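Local atomic coordinates of putative N-acetylneuraminate lyase ([Ruminococcus] gnavus ATCC 29149, PDB entry 6RB7), a protein that is a putative lyase of the dihydrodipicolinate synthetase family, folds as a parallel alpha/beta barrel and assembles as a tetramer. Residues H145-S159 against G177-N191. Residues are numbered along the deposited sequence; the frame is centred on the assembly and turned at random.
Sequences HLPEYAIAQYWNAIS and GVALTQNLFVEMRKN
L184 drops as a knob into a hole formed by E148, I151, A152 and W155, and its two methyls divide the work. CD1 rests on A152 CB at 3.9 Å, near the carbonyl oxygen of E148, while CD2 touches both I151 CG2 and the indole, 3.8 Å from W155 CZ3. I151 CG2 also lies over one face of that indole. With CG anti to the backbone N (chi1 178°), the L184 branch is carried squarely into this hole.

One turn on, M188 bends at chi2 and chi3, which turns its thioether in against helix 148-159, with SD on A152. SD also sits in the plane of W155 at the ring edge, 5.3 Å from the centroid of the six-membered ring, a Met-aromatic contact; CE packs on W155 CB. The indole NE1 is tied to the I139 carbonyl, which helps fix the ring's rotation.

Polar bonds flank this apolar middle. T181 OG1 donates to E148 OE2 at 2.6 Å, meeting it from well above the carboxylate plane, and the same hydroxyl accepts from L184 N as the N-cap of helix 182-188. At the far end N191 ND2 gives S159 OG a nearly straight bond (168°), while N191 OD1 takes the N193 amide.

Ahead of helix 182-188, V178 CG2 meets I151 CD1 tip to tip, while in the loops G177 O lies over one face of the H145 ring, toward its rim.

The helices run roughly parallel, 36° apart, with W155 and M188 both reaching I169 on the intervening strand 166-171: neighbouring outer helices of a TIM barrel, each part of a beta-alpha-beta crossover.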
loop_
_atom_site.group_PDB
_atom_site.type_symbol
_atom_site.label_atom_id
_atom_site.label_comp_id
_atom_site.label_asym_id
_atom_site.label_seq_id
_atom_site.Cartn_x
_atom_site.Cartn_y
_atom_site.Cartn_z
ATOM N N HIS A 145 -6.902 10.884 -7.325
ATOM C CA HIS A 145 -5.634 11.336 -6.714
ATOM C C HIS A 145 -5.121 12.497 -7.559
ATOM O O HIS A 145 -4.562 12.256 -8.633
ATOM C CB HIS A 145 -4.647 10.168 -6.636
ATOM C CG HIS A 145 -5.201 8.998 -5.876
ATOM N ND1 HIS A 145 -6.213 9.111 -4.929
ATOM C CD2 HIS A 145 -4.914 7.676 -5.971
ATOM C CE1 HIS A 145 -6.495 7.913 -4.462
ATOM N NE2 HIS A 145 -5.734 7.010 -5.114
ATOM N N LEU A 146 -5.306 13.718 -7.091
ATOM C CA LEU A 146 -4.978 14.891 -7.908
ATOM C C LEU A 146 -3.553 15.320 -7.642
ATOM O O LEU A 146 -2.999 15.130 -6.559
ATOM C CB LEU A 146 -6.006 15.986 -7.628
ATOM C CG LEU A 146 -7.449 15.640 -7.965
ATOM C CD1 LEU A 146 -8.322 16.880 -7.789
ATOM C CD2 LEU A 146 -7.554 15.074 -9.366
ATOM N N PRO A 147 -2.930 15.971 -8.639
ATOM C CA PRO A 147 -1.584 16.470 -8.467
ATOM C C PRO A 147 -1.512 17.596 -7.448
ATOM O O PRO A 147 -2.486 18.266 -7.146
ATOM C CB PRO A 147 -1.149 16.971 -9.839
ATOM C CG PRO A 147 -2.411 17.008 -10.657
ATOM C CD PRO A 147 -3.475 16.192 -9.974
ATOM N N GLU A 148 -0.296 17.817 -6.938
ATOM C CA GLU A 148 -0.135 18.803 -5.847
ATOM C C GLU A 148 -0.625 20.189 -6.289
ATOM O O GLU A 148 -1.182 20.921 -5.457
ATOM C CB GLU A 148 1.329 18.891 -5.407
ATOM C CG GLU A 148 1.856 17.642 -4.718
ATOM C CD GLU A 148 3.262 17.796 -4.121
ATOM O OE1 GLU A 148 3.874 18.852 -4.265
ATOM O OE2 GLU A 148 3.756 16.852 -3.516
ATOM N N TYR A 149 -0.395 20.607 -7.534
ATOM C CA TYR A 149 -0.851 21.952 -7.961
ATOM C C TYR A 149 -2.376 22.045 -7.894
ATOM O O TYR A 149 -2.909 23.138 -7.584
ATOM C CB TYR A 149 -0.331 22.365 -9.348
ATOM C CG TYR A 149 -0.488 21.326 -10.430
ATOM C CD1 TYR A 149 -1.637 21.234 -11.178
ATOM C CD2 TYR A 149 0.565 20.473 -10.739
ATOM C CE1 TYR A 149 -1.770 20.280 -12.171
ATOM C CE2 TYR A 149 0.461 19.547 -11.752
ATOM C CZ TYR A 149 -0.713 19.443 -12.461
ATOM O OH TYR A 149 -0.802 18.534 -13.480
ATOM N N ALA A 150 -3.097 20.957 -8.167
ATOM C CA ALA A 150 -4.573 20.936 -8.106
ATOM C C ALA A 150 -5.042 20.968 -6.649
ATOM O O ALA A 150 -6.061 21.598 -6.332
ATOM C CB ALA A 150 -5.131 19.752 -8.838
ATOM N N ILE A 151 -4.326 20.269 -5.775
ATOM C CA ILE A 151 -4.653 20.287 -4.321
ATOM C C ILE A 151 -4.470 21.710 -3.783
ATOM O O ILE A 151 -5.360 22.237 -3.074
ATOM C CB ILE A 151 -3.822 19.264 -3.553
ATOM C CG1 ILE A 151 -4.048 17.859 -4.079
ATOM C CG2 ILE A 151 -4.174 19.377 -2.068
ATOM C CD1 ILE A 151 -3.151 16.786 -3.522
ATOM N N ALA A 152 -3.344 22.364 -4.107
ATOM C CA ALA A 152 -3.102 23.743 -3.664
ATOM C C ALA A 152 -4.174 24.669 -4.223
ATOM O O ALA A 152 -4.665 25.548 -3.505
ATOM C CB ALA A 152 -1.732 24.217 -4.091
ATOM N N GLN A 153 -4.564 24.475 -5.473
ATOM C CA GLN A 153 -5.589 25.372 -6.096
ATOM C C GLN A 153 -6.901 25.199 -5.326
ATOM O O GLN A 153 -7.581 26.195 -5.090
ATOM C CB GLN A 153 -5.727 25.052 -7.595
ATOM C CG GLN A 153 -6.923 25.701 -8.259
ATOM C CD GLN A 153 -7.148 25.189 -9.677
ATOM O OE1 GLN A 153 -6.232 24.749 -10.358
ATOM N NE2 GLN A 153 -8.392 25.202 -10.131
ATOM N N TYR A 154 -7.261 23.972 -4.950
ATOM C CA TYR A 154 -8.504 23.689 -4.213
ATOM C C TYR A 154 -8.466 24.419 -2.868
ATOM O O TYR A 154 -9.362 25.198 -2.536
ATOM C CB TYR A 154 -8.641 22.193 -4.047
ATOM C CG TYR A 154 -9.739 21.650 -3.162
ATOM C CD1 TYR A 154 -11.060 21.585 -3.565
ATOM C CD2 TYR A 154 -9.413 21.041 -1.948
ATOM C CE1 TYR A 154 -12.018 20.929 -2.801
ATOM C CE2 TYR A 154 -10.364 20.402 -1.163
ATOM C CZ TYR A 154 -11.674 20.333 -1.599
ATOM O OH TYR A 154 -12.632 19.667 -0.886
ATOM N N TRP A 155 -7.405 24.210 -2.094
ATOM C CA TRP A 155 -7.289 24.868 -0.764
ATOM C C TRP A 155 -7.258 26.388 -0.904
ATOM O O TRP A 155 -7.890 27.076 -0.102
ATOM C CB TRP A 155 -6.092 24.329 -0.013
ATOM C CG TRP A 155 -6.260 22.917 0.454
ATOM C CD1 TRP A 155 -7.422 22.271 0.741
ATOM C CD2 TRP A 155 -5.205 21.978 0.727
ATOM N NE1 TRP A 155 -7.147 21.005 1.194
ATOM C CE2 TRP A 155 -5.798 20.816 1.237
ATOM C CE3 TRP A 155 -3.804 22.028 0.646
ATOM C CZ2 TRP A 155 -5.067 19.669 1.570
ATOM C CZ3 TRP A 155 -3.084 20.917 1.002
ATOM C CH2 TRP A 155 -3.706 19.752 1.446
ATOM N N ASN A 156 -6.498 26.890 -1.859
ATOM C CA ASN A 156 -6.395 28.350 -2.045
ATOM C C ASN A 156 -7.748 28.918 -2.476
ATOM O O ASN A 156 -8.052 30.079 -2.090
ATOM C CB ASN A 156 -5.221 28.722 -2.934
ATOM C CG ASN A 156 -3.901 28.638 -2.207
ATOM O OD1 ASN A 156 -2.901 28.170 -2.815
ATOM N ND2 ASN A 156 -3.861 29.068 -0.968
ATOM N N ALA A 157 -8.528 28.206 -3.279
ATOM C CA ALA A 157 -9.859 28.675 -3.711
ATOM C C ALA A 157 -10.776 28.743 -2.517
ATOM O O ALA A 157 -11.552 29.709 -2.341
ATOM C CB ALA A 157 -10.445 27.810 -4.794
ATOM N N ILE A 158 -10.711 27.720 -1.656
ATOM C CA ILE A 158 -11.545 27.704 -0.438
ATOM C C ILE A 158 -11.112 28.877 0.457
ATOM O O ILE A 158 -11.980 29.631 0.939
ATOM C CB ILE A 158 -11.391 26.339 0.272
ATOM C CG1 ILE A 158 -11.977 25.234 -0.603
ATOM C CG2 ILE A 158 -12.031 26.374 1.642
ATOM C CD1 ILE A 158 -11.646 23.824 -0.135
ATOM N N SER A 159 -9.812 29.066 0.649
ATOM C CA SER A 159 -9.287 30.142 1.508
ATOM C C SER A 159 -9.726 31.510 0.938
ATOM O O SER A 159 -10.088 32.398 1.746
ATOM C CB SER A 159 -7.804 30.029 1.619
ATOM O OG SER A 159 -7.266 31.125 2.380
ATOM N N GLY A 177 -6.320 9.532 0.125
ATOM C CA GLY A 177 -5.531 8.907 -0.934
ATOM C C GLY A 177 -4.379 9.745 -1.425
ATOM O O GLY A 177 -3.595 9.282 -2.283
ATOM N N VAL A 178 -4.259 10.979 -0.917
ATOM C CA VAL A 178 -3.149 11.897 -1.204
ATOM C C VAL A 178 -2.681 12.478 0.133
ATOM O O VAL A 178 -3.497 12.615 1.037
ATOM C CB VAL A 178 -3.520 13.011 -2.205
ATOM C CG1 VAL A 178 -3.773 12.461 -3.599
ATOM C CG2 VAL A 178 -4.717 13.817 -1.742
ATOM N N ALA A 179 -1.411 12.861 0.186
ATOM C CA ALA A 179 -0.772 13.429 1.389
ATOM C C ALA A 179 -0.434 14.892 1.194
ATOM O O ALA A 179 -0.058 15.334 0.095
ATOM C CB ALA A 179 0.476 12.619 1.706
ATOM N N LEU A 180 -0.401 15.613 2.315
ATOM C CA LEU A 180 0.342 16.861 2.431
ATOM C C LEU A 180 1.824 16.541 2.480
ATOM O O LEU A 180 2.333 16.141 3.519
ATOM C CB LEU A 180 -0.101 17.651 3.663
ATOM C CG LEU A 180 0.645 18.971 3.839
ATOM C CD1 LEU A 180 0.302 19.959 2.737
ATOM C CD2 LEU A 180 0.337 19.568 5.202
ATOM N N THR A 181 2.499 16.713 1.355
ATOM C CA THR A 181 3.963 16.518 1.287
ATOM C C THR A 181 4.680 17.756 1.819
ATOM O O THR A 181 4.090 18.841 1.903
ATOM C CB THR A 181 4.396 16.274 -0.140
ATOM O OG1 THR A 181 4.059 17.403 -0.957
ATOM C CG2 THR A 181 3.779 15.006 -0.677
ATOM N N GLN A 182 5.989 17.631 2.070
ATOM C CA GLN A 182 6.754 18.823 2.501
ATOM C C GLN A 182 6.704 19.911 1.430
ATOM O O GLN A 182 6.511 21.085 1.775
ATOM C CB GLN A 182 8.201 18.469 2.870
ATOM C CG GLN A 182 8.379 17.888 4.287
ATOM C CD GLN A 182 7.481 18.324 5.433
ATOM O OE1 GLN A 182 7.316 19.519 5.806
ATOM N NE2 GLN A 182 6.900 17.297 6.023
ATOM N N ASN A 183 6.791 19.561 0.147
ATOM C CA ASN A 183 6.783 20.547 -0.957
ATOM C C ASN A 183 5.411 21.232 -1.010
ATOM O O ASN A 183 5.342 22.459 -1.239
ATOM C CB ASN A 183 7.062 19.924 -2.318
ATOM C CG ASN A 183 8.522 19.571 -2.508
ATOM O OD1 ASN A 183 9.377 19.990 -1.738
ATOM N ND2 ASN A 183 8.820 18.815 -3.555
ATOM N N LEU A 184 4.320 20.464 -0.847
ATOM C CA LEU A 184 2.981 21.078 -0.902
ATOM C C LEU A 184 2.804 22.002 0.301
ATOM O O LEU A 184 2.182 23.063 0.149
ATOM C CB LEU A 184 1.924 19.984 -0.985
ATOM C CG LEU A 184 0.481 20.451 -1.002
ATOM C CD1 LEU A 184 0.150 21.496 -2.025
ATOM C CD2 LEU A 184 -0.425 19.238 -1.172
ATOM N N PHE A 185 3.365 21.648 1.461
ATOM C CA PHE A 185 3.235 22.524 2.638
ATOM C C PHE A 185 4.017 23.826 2.406
ATOM O O PHE A 185 3.505 24.883 2.775
ATOM C CB PHE A 185 3.597 21.750 3.893
ATOM C CG PHE A 185 3.321 22.462 5.191
ATOM C CD1 PHE A 185 2.213 23.281 5.375
ATOM C CD2 PHE A 185 4.132 22.210 6.291
ATOM C CE1 PHE A 185 1.977 23.859 6.605
ATOM C CE2 PHE A 185 3.895 22.812 7.503
ATOM C CZ PHE A 185 2.820 23.642 7.661
ATOM N N VAL A 186 5.200 23.752 1.793
ATOM C CA VAL A 186 5.949 24.986 1.431
ATOM C C VAL A 186 5.044 25.871 0.580
ATOM O O VAL A 186 4.936 27.088 0.844
ATOM C CB VAL A 186 7.273 24.663 0.720
ATOM C CG1 VAL A 186 7.864 25.933 0.092
ATOM C CG2 VAL A 186 8.272 24.024 1.683
ATOM N N GLU A 187 4.414 25.290 -0.455
ATOM C CA GLU A 187 3.563 26.095 -1.349
ATOM C C GLU A 187 2.422 26.711 -0.532
ATOM O O GLU A 187 2.069 27.888 -0.717
ATOM C CB GLU A 187 3.095 25.207 -2.497
ATOM C CG GLU A 187 2.208 25.926 -3.468
ATOM C CD GLU A 187 2.938 26.848 -4.437
ATOM O OE1 GLU A 187 4.185 27.018 -4.332
ATOM O OE2 GLU A 187 2.238 27.384 -5.305
ATOM N N MET A 188 1.777 25.942 0.334
ATOM C CA MET A 188 0.610 26.445 1.066
ATOM C C MET A 188 1.010 27.525 2.094
ATOM O O MET A 188 0.173 28.386 2.383
ATOM C CB MET A 188 -0.125 25.308 1.780
ATOM C CG MET A 188 -0.805 24.374 0.816
ATOM S SD MET A 188 -1.891 25.211 -0.419
ATOM C CE MET A 188 -2.948 26.150 0.657
ATOM N N ARG A 189 2.251 27.527 2.592
ATOM C CA ARG A 189 2.675 28.554 3.577
ATOM C C ARG A 189 2.832 29.910 2.881
ATOM O O ARG A 189 2.949 30.933 3.588
ATOM C CB ARG A 189 3.946 28.104 4.305
ATOM C CG ARG A 189 3.684 27.000 5.321
ATOM C CD ARG A 189 4.833 26.812 6.311
ATOM N NE ARG A 189 6.190 26.727 5.777
ATOM C CZ ARG A 189 6.797 25.608 5.372
ATOM N NH1 ARG A 189 6.155 24.472 5.360
ATOM N NH2 ARG A 189 8.031 25.634 4.927
ATOM N N LYS A 190 2.790 29.951 1.561
ATOM C CA LYS A 190 2.745 31.232 0.801
ATOM C C LYS A 190 1.432 31.960 1.043
ATOM O O LYS A 190 1.387 33.184 0.851
ATOM C CB LYS A 190 2.933 30.998 -0.688
ATOM C CG LYS A 190 4.320 30.510 -1.075
ATOM C CD LYS A 190 4.462 30.178 -2.515
ATOM C CE LYS A 190 5.867 29.724 -2.856
ATOM N NZ LYS A 190 5.933 29.302 -4.279
ATOM N N ASN A 191 0.377 31.235 1.430
ATOM C CA ASN A 191 -0.925 31.836 1.764
ATOM C C ASN A 191 -0.856 32.240 3.235
ATOM O O ASN A 191 -0.772 31.372 4.120
ATOM C CB ASN A 191 -2.048 30.821 1.529
ATOM C CG ASN A 191 -3.419 31.294 1.932
ATOM O OD1 ASN A 191 -3.544 32.219 2.727
ATOM N ND2 ASN A 191 -4.441 30.637 1.377
#